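Local coordinates for protein FeeM (Uncultured bacterium, PDB 2G0B) that synthesises N-acyl amino acids such as N-dodecanoyl-L-tyrosine, probably by transferring a fatty acyl group from an acyl carrier protein to the amino acid, at residues 134-139 with 177-182. Residues are numbered along the deposited sequence; the frame is centred on the assembly and turned at random.
Sequences THIDYL and LYVPEW
Tyr138 and Tyr178 meet as a non-hydrogen-bonded antiparallel pair, and both rings lie on the same face of the sheet. Tyr138 CB lies 4.2 Å from Leu177 O. With CG anti to the carbonyl carbon (chi1 -74°), the ring is carried across to Tyr178. CD2 passes that same oxygen and the Tyr178 N. Tyr138 CE2 meets Tyr178 CB at 3.6 Å. Tyr138 CZ reaches Tyr178 CD1 at 3.5 Å; CE1 and OH also lie near that carbon. Tyr178 CD1 thus lies over one face of the Tyr138 ring, toward its rim. The two ring planes are inclined at 44°. Pro180 CD sits over the centre of one face of the Tyr178 ring.

Two backbone hydrogen bonds join Leu139 and Leu177: Leu139 N to Leu177 O (3.0 Å, 169° at the hydrogen) and Leu177 N to Leu139 O (3.0 Å). Val179 N, just past the strand, donates a third to Asp137 O at 2.9 Å. Leu139 points to the face away from the tyrosines, and its CB packs against Val179 CG2 at 3.9 Å.

This pairing joins the start of strand 138-143 to the end of strand 170-178 in the acetyltransferase-like sheet. Leu177 touches the bound N-dodecanoyl-L-tyrosine. Trp87 stacks on Tyr138. Strand 94-102 flanks strand 138-143, and helix 121-133 packs against Leu139 and Val179.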
loop_
_atom_site.group_PDB
_atom_site.type_symbol
_atom_site.label_atom_id
_atom_site.label_comp_id
_atom_site.label_asym_id
_atom_site.label_seq_id
_atom_site.Cartn_x
_atom_site.Cartn_y
_atom_site.Cartn_z
ATOM N N THR A 134 11.630 5.288 9.528
ATOM C CA THR A 134 12.577 4.341 8.915
ATOM C C THR A 134 13.619 5.060 8.024
ATOM O O THR A 134 14.594 4.449 7.578
ATOM C CB THR A 134 11.792 3.267 8.076
ATOM O OG1 THR A 134 10.675 2.797 8.828
ATOM C CG2 THR A 134 12.597 1.997 7.881
ATOM N N HIS A 135 13.403 6.359 7.795
ATOM C CA HIS A 135 14.245 7.186 6.917
ATOM C C HIS A 135 14.259 6.672 5.489
ATOM O O HIS A 135 15.296 6.664 4.829
ATOM C CB HIS A 135 15.666 7.345 7.474
ATOM C CG HIS A 135 15.712 7.881 8.870
ATOM N ND1 HIS A 135 15.011 9.003 9.261
ATOM C CD2 HIS A 135 16.381 7.454 9.967
ATOM C CE1 HIS A 135 15.244 9.242 10.540
ATOM N NE2 HIS A 135 16.075 8.318 10.991
ATOM N N ILE A 136 13.088 6.239 5.026
ATOM C CA ILE A 136 12.905 5.753 3.662
ATOM C C ILE A 136 13.021 6.918 2.682
ATOM O O ILE A 136 12.537 8.019 2.959
ATOM C CB ILE A 136 11.516 5.042 3.539
ATOM C CG1 ILE A 136 11.567 3.654 4.185
ATOM C CG2 ILE A 136 11.057 4.939 2.080
ATOM C CD1 ILE A 136 10.220 3.112 4.591
ATOM N N ASP A 137 13.701 6.687 1.566
ATOM C CA ASP A 137 13.820 7.703 0.520
ATOM C C ASP A 137 12.624 7.685 -0.443
ATOM O O ASP A 137 11.913 8.683 -0.576
ATOM C CB ASP A 137 15.134 7.538 -0.254
ATOM C CG ASP A 137 16.348 7.877 0.582
ATOM O OD1 ASP A 137 16.386 8.988 1.160
ATOM O OD2 ASP A 137 17.312 7.094 0.724
ATOM N N TYR A 138 12.407 6.551 -1.108
ATOM C CA TYR A 138 11.312 6.432 -2.068
ATOM C C TYR A 138 10.269 5.396 -1.678
ATOM O O TYR A 138 10.589 4.229 -1.438
ATOM C CB TYR A 138 11.846 6.155 -3.468
ATOM C CG TYR A 138 12.471 7.367 -4.110
ATOM C CD1 TYR A 138 13.851 7.545 -4.119
ATOM C CD2 TYR A 138 11.681 8.344 -4.699
ATOM C CE1 TYR A 138 14.422 8.670 -4.706
ATOM C CE2 TYR A 138 12.242 9.464 -5.287
ATOM C CZ TYR A 138 13.601 9.622 -5.293
ATOM O OH TYR A 138 14.140 10.737 -5.880
ATOM N N LEU A 139 9.021 5.845 -1.605
ATOM C CA LEU A 139 7.889 4.979 -1.338
ATOM C C LEU A 139 7.245 4.589 -2.665
ATOM O O LEU A 139 6.665 5.420 -3.336
ATOM C CB LEU A 139 6.885 5.722 -0.466
ATOM C CG LEU A 139 6.156 4.986 0.644
ATOM C CD1 LEU A 139 7.056 4.013 1.347
ATOM C CD2 LEU A 139 5.625 5.989 1.620
ATOM N N LEU A 177 7.131 8.137 -4.516
ATOM C CA LEU A 177 7.146 9.438 -3.846
ATOM C C LEU A 177 8.428 9.627 -3.022
ATOM O O LEU A 177 8.821 8.741 -2.246
ATOM C CB LEU A 177 5.906 9.604 -2.960
ATOM C CG LEU A 177 5.943 10.654 -1.841
ATOM C CD1 LEU A 177 5.759 12.060 -2.394
ATOM C CD2 LEU A 177 4.900 10.350 -0.802
ATOM N N TYR A 178 9.084 10.776 -3.203
ATOM C CA TYR A 178 10.253 11.115 -2.400
ATOM C C TYR A 178 9.827 11.615 -1.024
ATOM O O TYR A 178 9.447 12.776 -0.866
ATOM C CB TYR A 178 11.119 12.158 -3.104
ATOM C CG TYR A 178 12.464 12.367 -2.441
ATOM C CD1 TYR A 178 13.326 11.293 -2.215
ATOM C CD2 TYR A 178 12.865 13.625 -2.023
ATOM C CE1 TYR A 178 14.555 11.473 -1.596
ATOM C CE2 TYR A 178 14.094 13.819 -1.404
ATOM C CZ TYR A 178 14.937 12.738 -1.193
ATOM O OH TYR A 178 16.162 12.924 -0.584
ATOM N N VAL A 179 9.905 10.731 -0.033
ATOM C CA VAL A 179 9.415 11.013 1.323
ATOM C C VAL A 179 10.060 12.233 2.058
ATOM O O VAL A 179 9.328 13.053 2.616
ATOM C CB VAL A 179 9.374 9.723 2.219
ATOM C CG1 VAL A 179 8.800 10.024 3.592
ATOM C CG2 VAL A 179 8.558 8.635 1.542
ATOM N N PRO A 180 11.400 12.369 2.043
ATOM C CA PRO A 180 12.066 13.508 2.696
ATOM C C PRO A 180 11.541 14.908 2.336
ATOM O O PRO A 180 11.725 15.823 3.126
ATOM C CB PRO A 180 13.514 13.350 2.257
ATOM C CG PRO A 180 13.677 11.916 2.121
ATOM C CD PRO A 180 12.400 11.427 1.498
ATOM N N GLU A 181 10.949 15.081 1.160
ATOM C CA GLU A 181 10.216 16.320 0.862
ATOM C C GLU A 181 8.874 16.032 0.179
ATOM O O GLU A 181 8.607 16.512 -0.927
ATOM C CB GLU A 181 11.058 17.347 0.059
ATOM C CG GLU A 181 12.434 16.884 -0.400
ATOM C CD GLU A 181 12.728 17.254 -1.853
ATOM O OE1 GLU A 181 13.804 17.854 -2.119
ATOM O OE2 GLU A 181 11.889 16.942 -2.739
ATOM N N TRP A 182 8.031 15.267 0.878
ATOM C CA TRP A 182 6.724 14.855 0.375
ATOM C C TRP A 182 5.758 16.019 0.153
ATOM O O TRP A 182 4.911 15.960 -0.737
ATOM C CB TRP A 182 6.088 13.795 1.300
ATOM C CG TRP A 182 5.795 14.272 2.727
ATOM C CD1 TRP A 182 6.583 14.098 3.823
ATOM C CD2 TRP A 182 4.620 14.949 3.189
ATOM N NE1 TRP A 182 5.985 14.638 4.935
ATOM C CE2 TRP A 182 4.777 15.168 4.574
ATOM C CE3 TRP A 182 3.441 15.398 2.571
ATOM C CZ2 TRP A 182 3.810 15.832 5.352
ATOM C CZ3 TRP A 182 2.478 16.060 3.347
ATOM C CH2 TRP A 182 2.673 16.266 4.720
#